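Local coordinates for protein myosin regulatory light chain (Physarum polycephalum, PDB 2BL0) that binds calcium through an EF-hand and, as a light chain of myosin II, forms part of the regulatory domain of that motor, at residues 1-13 against 54-66. Numbering follows the deposited sequence.
Sequences TASADQIQECFQI and EFDLATFKTVYRK
I7 and F11, one turn apart on the first helix of an EF-hand, pack against helix 57-64, the last of the paired hand, the axes of helix segments 4-13 and 57-64 crossing at 125°. I7 enters knobs-into-holes among L57, F60, K61 and Y64; its beta-branched side chain suits the hole, CG2 resting 3.5 Å from F60 CD2 while CD1 reaches Y64 CD2. F11, with CG anti to the backbone N (chi1 -177°), lays its broad ring across the start of the partner helix: L57 CB sits over one face in a CH-pi contact 4.2 Å from the centroid, and F55 O lies at the edge. Beyond F11 the chain runs into the calcium loop, whose V22 makes backbone hydrogen bonds to F55 in the short antiparallel sheet joining the hands.

Polar contacts fasten the N-terminal arm. A2, small enough to lie against the phenol, sends its N to Y64 OH (3.2 Å), a hydroxyl also bonded to L34 O. A phenylalanine in place of Y64 would probably keep the ring packing but leave A2 N and L34 O without the hydroxyl they share. The long R65 bends at chi2 (-63°), so that I7 CD1 lies over one face of its guanidinium, toward the rim, and R65 NH1 makes a weak hydrogen bond to A2 O at 2.7 Å.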
loop_
_atom_site.group_PDB
_atom_site.type_symbol
_atom_site.label_atom_id
_atom_site.label_comp_id
_atom_site.label_asym_id
_atom_site.label_seq_id
_atom_site.Cartn_x
_atom_site.Cartn_y
_atom_site.Cartn_z
ATOM N N THR B 1 12.616 -10.390 -6.885
ATOM C CA THR B 1 12.916 -9.110 -7.579
ATOM C C THR B 1 11.620 -8.333 -7.847
ATOM O O THR B 1 10.609 -8.921 -8.188
ATOM C CB THR B 1 13.689 -9.414 -8.889
ATOM O OG1 THR B 1 14.216 -8.206 -9.439
ATOM C CG2 THR B 1 12.770 -10.000 -10.000
ATOM N N ALA B 2 11.648 -7.011 -7.693
ATOM C CA ALA B 2 10.420 -6.222 -7.822
ATOM C C ALA B 2 9.770 -6.371 -9.196
ATOM O O ALA B 2 10.427 -6.188 -10.214
ATOM C CB ALA B 2 10.690 -4.748 -7.533
ATOM N N SER B 3 8.480 -6.695 -9.215
ATOM C CA SER B 3 7.673 -6.672 -10.439
ATOM C C SER B 3 7.521 -5.256 -10.981
ATOM O O SER B 3 7.848 -4.280 -10.304
ATOM C CB SER B 3 6.266 -7.206 -10.162
ATOM O OG SER B 3 5.501 -6.243 -9.451
ATOM N N ALA B 4 6.985 -5.152 -12.191
ATOM C CA ALA B 4 6.689 -3.859 -12.800
ATOM C C ALA B 4 5.707 -3.055 -11.961
ATOM O O ALA B 4 5.846 -1.848 -11.842
ATOM C CB ALA B 4 6.129 -4.041 -14.206
ATOM N N ASP B 5 4.705 -3.735 -11.398
ATOM C CA ASP B 5 3.693 -3.069 -10.590
ATOM C C ASP B 5 4.324 -2.543 -9.317
ATOM O O ASP B 5 3.987 -1.457 -8.878
ATOM C CB ASP B 5 2.520 -4.003 -10.252
ATOM C CG ASP B 5 1.597 -4.253 -11.437
ATOM O OD1 ASP B 5 1.555 -3.436 -12.385
ATOM O OD2 ASP B 5 0.860 -5.265 -11.496
ATOM N N GLN B 6 5.244 -3.306 -8.741
ATOM C CA GLN B 6 5.919 -2.894 -7.516
ATOM C C GLN B 6 6.850 -1.723 -7.791
ATOM O O GLN B 6 6.979 -0.833 -6.965
ATOM C CB GLN B 6 6.703 -4.045 -6.891
ATOM C CG GLN B 6 5.841 -5.080 -6.171
ATOM C CD GLN B 6 6.638 -6.287 -5.732
ATOM O OE1 GLN B 6 7.364 -6.865 -6.530
ATOM N NE2 GLN B 6 6.488 -6.685 -4.471
ATOM N N ILE B 7 7.516 -1.733 -8.946
ATOM C CA ILE B 7 8.384 -0.616 -9.319
ATOM C C ILE B 7 7.557 0.662 -9.517
ATOM O O ILE B 7 7.924 1.726 -9.015
ATOM C CB ILE B 7 9.244 -0.949 -10.581
ATOM C CG1 ILE B 7 10.239 -2.068 -10.271
ATOM C CG2 ILE B 7 10.014 0.254 -11.016
ATOM C CD1 ILE B 7 10.840 -2.742 -11.506
ATOM N N GLN B 8 6.431 0.558 -10.216
ATOM C CA GLN B 8 5.555 1.724 -10.387
ATOM C C GLN B 8 5.041 2.265 -9.049
ATOM O O GLN B 8 5.016 3.466 -8.817
ATOM C CB GLN B 8 4.366 1.381 -11.285
ATOM C CG GLN B 8 3.372 2.529 -11.450
ATOM C CD GLN B 8 2.250 2.181 -12.403
ATOM O OE1 GLN B 8 1.949 2.941 -13.320
ATOM N NE2 GLN B 8 1.634 1.037 -12.189
ATOM N N GLU B 9 4.620 1.364 -8.172
ATOM C CA GLU B 9 4.089 1.729 -6.872
ATOM C C GLU B 9 5.119 2.497 -6.072
ATOM O O GLU B 9 4.816 3.503 -5.432
ATOM C CB GLU B 9 3.703 0.456 -6.103
ATOM C CG GLU B 9 3.123 0.680 -4.715
ATOM C CD GLU B 9 2.773 -0.609 -3.997
ATOM O OE1 GLU B 9 3.564 -1.574 -4.040
ATOM O OE2 GLU B 9 1.691 -0.657 -3.397
ATOM N N CYS B 10 6.338 1.974 -6.072
ATOM C CA CYS B 10 7.428 2.615 -5.379
ATOM C C CYS B 10 7.677 4.002 -5.930
ATOM O O CYS B 10 7.748 4.952 -5.159
ATOM C CB CYS B 10 8.689 1.753 -5.460
ATOM S SG CYS B 10 10.208 2.559 -4.852
ATOM N N PHE B 11 7.758 4.130 -7.255
ATOM C CA PHE B 11 7.995 5.422 -7.885
ATOM C C PHE B 11 6.922 6.428 -7.478
ATOM O O PHE B 11 7.235 7.555 -7.114
ATOM C CB PHE B 11 8.052 5.286 -9.405
ATOM C CG PHE B 11 8.376 6.577 -10.115
ATOM C CD1 PHE B 11 9.706 6.927 -10.390
ATOM C CD2 PHE B 11 7.370 7.425 -10.513
ATOM C CE1 PHE B 11 10.009 8.113 -11.026
ATOM C CE2 PHE B 11 7.657 8.595 -11.150
ATOM C CZ PHE B 11 8.972 8.949 -11.417
ATOM N N GLN B 12 5.670 6.001 -7.519
ATOM C CA GLN B 12 4.558 6.882 -7.197
ATOM C C GLN B 12 4.624 7.360 -5.748
ATOM O O GLN B 12 4.234 8.479 -5.444
ATOM C CB GLN B 12 3.215 6.189 -7.465
ATOM C CG GLN B 12 2.996 5.934 -8.930
ATOM C CD GLN B 12 1.679 5.261 -9.244
ATOM O OE1 GLN B 12 1.157 5.441 -10.338
ATOM N NE2 GLN B 12 1.141 4.489 -8.304
ATOM N N ILE B 13 5.117 6.512 -4.850
ATOM C CA ILE B 13 5.272 6.892 -3.450
ATOM C C ILE B 13 6.326 7.992 -3.292
ATOM O O ILE B 13 6.123 8.932 -2.531
ATOM C CB ILE B 13 5.568 5.642 -2.573
ATOM C CG1 ILE B 13 4.284 4.816 -2.386
ATOM C CG2 ILE B 13 6.119 6.021 -1.215
ATOM C CD1 ILE B 13 4.541 3.435 -1.892
ATOM N N GLU B 54 16.558 15.035 -12.223
ATOM C CA GLU B 54 15.402 14.183 -11.878
ATOM C C GLU B 54 15.282 13.018 -12.844
ATOM O O GLU B 54 15.932 13.001 -13.895
ATOM C CB GLU B 54 14.089 14.989 -11.883
ATOM C CG GLU B 54 14.182 16.322 -12.567
ATOM C CD GLU B 54 12.841 16.991 -12.768
ATOM O OE1 GLU B 54 12.624 17.533 -13.882
ATOM O OE2 GLU B 54 12.021 16.991 -11.825
ATOM N N PHE B 55 14.462 12.032 -12.483
ATOM C CA PHE B 55 14.228 10.875 -13.342
ATOM C C PHE B 55 12.752 10.491 -13.359
ATOM O O PHE B 55 12.029 10.745 -12.405
ATOM C CB PHE B 55 15.091 9.671 -12.926
ATOM C CG PHE B 55 14.829 9.164 -11.529
ATOM C CD1 PHE B 55 15.439 9.754 -10.423
ATOM C CD2 PHE B 55 13.975 8.085 -11.318
ATOM C CE1 PHE B 55 15.188 9.248 -9.125
ATOM C CE2 PHE B 55 13.726 7.591 -10.027
ATOM C CZ PHE B 55 14.328 8.190 -8.937
ATOM N N ASP B 56 12.329 9.874 -14.449
ATOM C CA ASP B 56 10.947 9.387 -14.606
ATOM C C ASP B 56 10.859 7.874 -14.410
ATOM O O ASP B 56 11.860 7.210 -14.151
ATOM C CB ASP B 56 10.323 9.854 -15.933
ATOM C CG ASP B 56 10.988 9.274 -17.174
ATOM O OD1 ASP B 56 11.774 8.311 -17.101
ATOM O OD2 ASP B 56 10.718 9.719 -18.321
ATOM N N LEU B 57 9.649 7.336 -14.521
ATOM C CA LEU B 57 9.409 5.938 -14.214
ATOM C C LEU B 57 10.142 5.014 -15.165
ATOM O O LEU B 57 10.718 4.032 -14.730
ATOM C CB LEU B 57 7.911 5.624 -14.248
ATOM C CG LEU B 57 7.524 4.149 -14.087
ATOM C CD1 LEU B 57 8.002 3.599 -12.748
ATOM C CD2 LEU B 57 6.027 3.963 -14.277
ATOM N N ALA B 58 10.136 5.340 -16.455
ATOM C CA ALA B 58 10.802 4.521 -17.474
ATOM C C ALA B 58 12.271 4.384 -17.149
ATOM O O ALA B 58 12.824 3.302 -17.228
ATOM C CB ALA B 58 10.613 5.110 -18.874
ATOM N N THR B 59 12.885 5.489 -16.753
ATOM C CA THR B 59 14.273 5.505 -16.318
ATOM C C THR B 59 14.508 4.661 -15.062
ATOM O O THR B 59 15.422 3.828 -14.996
ATOM C CB THR B 59 14.710 6.954 -16.105
ATOM O OG1 THR B 59 14.799 7.612 -17.395
ATOM C CG2 THR B 59 16.102 7.043 -15.505
ATOM N N PHE B 60 13.652 4.842 -14.072
ATOM C CA PHE B 60 13.765 4.104 -12.836
ATOM C C PHE B 60 13.732 2.616 -13.124
ATOM O O PHE B 60 14.528 1.871 -12.568
ATOM C CB PHE B 60 12.619 4.483 -11.908
ATOM C CG PHE B 60 12.667 3.835 -10.554
ATOM C CD1 PHE B 60 13.839 3.826 -9.785
ATOM C CD2 PHE B 60 11.523 3.300 -10.006
ATOM C CE1 PHE B 60 13.831 3.268 -8.517
ATOM C CE2 PHE B 60 11.531 2.747 -8.747
ATOM C CZ PHE B 60 12.683 2.738 -8.008
ATOM N N LYS B 61 12.807 2.188 -13.985
ATOM C CA LYS B 61 12.715 0.763 -14.360
ATOM C C LYS B 61 14.003 0.254 -14.970
ATOM O O LYS B 61 14.501 -0.810 -14.593
ATOM C CB LYS B 61 11.567 0.557 -15.345
ATOM C CG LYS B 61 10.215 0.575 -14.694
ATOM C CD LYS B 61 9.110 0.500 -15.747
ATOM C CE LYS B 61 7.750 0.480 -15.112
ATOM N NZ LYS B 61 6.677 0.230 -16.109
ATOM N N THR B 62 14.531 1.024 -15.912
ATOM C CA THR B 62 15.733 0.686 -16.641
ATOM C C THR B 62 16.927 0.569 -15.690
ATOM O O THR B 62 17.694 -0.380 -15.760
ATOM C CB THR B 62 16.026 1.755 -17.729
ATOM O OG1 THR B 62 14.928 1.854 -18.668
ATOM C CG2 THR B 62 17.188 1.338 -18.566
ATOM N N VAL B 63 17.082 1.539 -14.803
ATOM C CA VAL B 63 18.179 1.553 -13.848
ATOM C C VAL B 63 18.056 0.369 -12.878
ATOM O O VAL B 63 19.025 -0.353 -12.629
ATOM C CB VAL B 63 18.227 2.878 -13.081
ATOM C CG1 VAL B 63 19.237 2.805 -11.912
ATOM C CG2 VAL B 63 18.624 3.991 -14.009
ATOM N N TYR B 64 16.838 0.162 -12.372
ATOM C CA TYR B 64 16.586 -0.867 -11.376
ATOM C C TYR B 64 16.815 -2.257 -11.925
ATOM O O TYR B 64 17.266 -3.135 -11.202
ATOM C CB TYR B 64 15.166 -0.757 -10.804
ATOM C CG TYR B 64 14.855 -1.859 -9.806
ATOM C CD1 TYR B 64 15.271 -1.770 -8.490
ATOM C CD2 TYR B 64 14.155 -2.986 -10.200
ATOM C CE1 TYR B 64 14.993 -2.791 -7.577
ATOM C CE2 TYR B 64 13.884 -4.022 -9.315
ATOM C CZ TYR B 64 14.299 -3.910 -7.998
ATOM O OH TYR B 64 14.010 -4.905 -7.109
ATOM N N ARG B 65 16.526 -2.461 -13.198
ATOM C CA ARG B 65 16.621 -3.808 -13.783
ATOM C C ARG B 65 18.060 -4.258 -14.079
ATOM O O ARG B 65 18.310 -5.424 -14.405
ATOM C CB ARG B 65 15.759 -3.883 -15.038
ATOM C CG ARG B 65 14.264 -3.876 -14.745
ATOM C CD ARG B 65 13.777 -5.068 -13.948
ATOM N NE ARG B 65 12.312 -5.135 -13.945
ATOM C CZ ARG B 65 11.591 -5.873 -13.102
ATOM N NH1 ARG B 65 12.186 -6.634 -12.181
ATOM N NH2 ARG B 65 10.262 -5.857 -13.187
ATOM N N LYS B 66 19.012 -3.344 -13.942
ATOM C CA LYS B 66 20.421 -3.676 -14.048
ATOM C C LYS B 66 20.858 -4.520 -12.851
ATOM O O LYS B 66 20.188 -4.524 -11.800
ATOM C CB LYS B 66 21.264 -2.405 -14.126
ATOM C CG LYS B 66 20.895 -1.478 -15.287
ATOM C CD LYS B 66 20.809 -2.199 -16.625
ATOM C CE LYS B 66 20.638 -1.185 -17.780
ATOM N NZ LYS B 66 20.203 -1.851 -19.028
HETATM O O HOH W 1 15.521 -6.987 -11.423
HETATM O O HOH W 2 4.483 -0.324 -14.167
#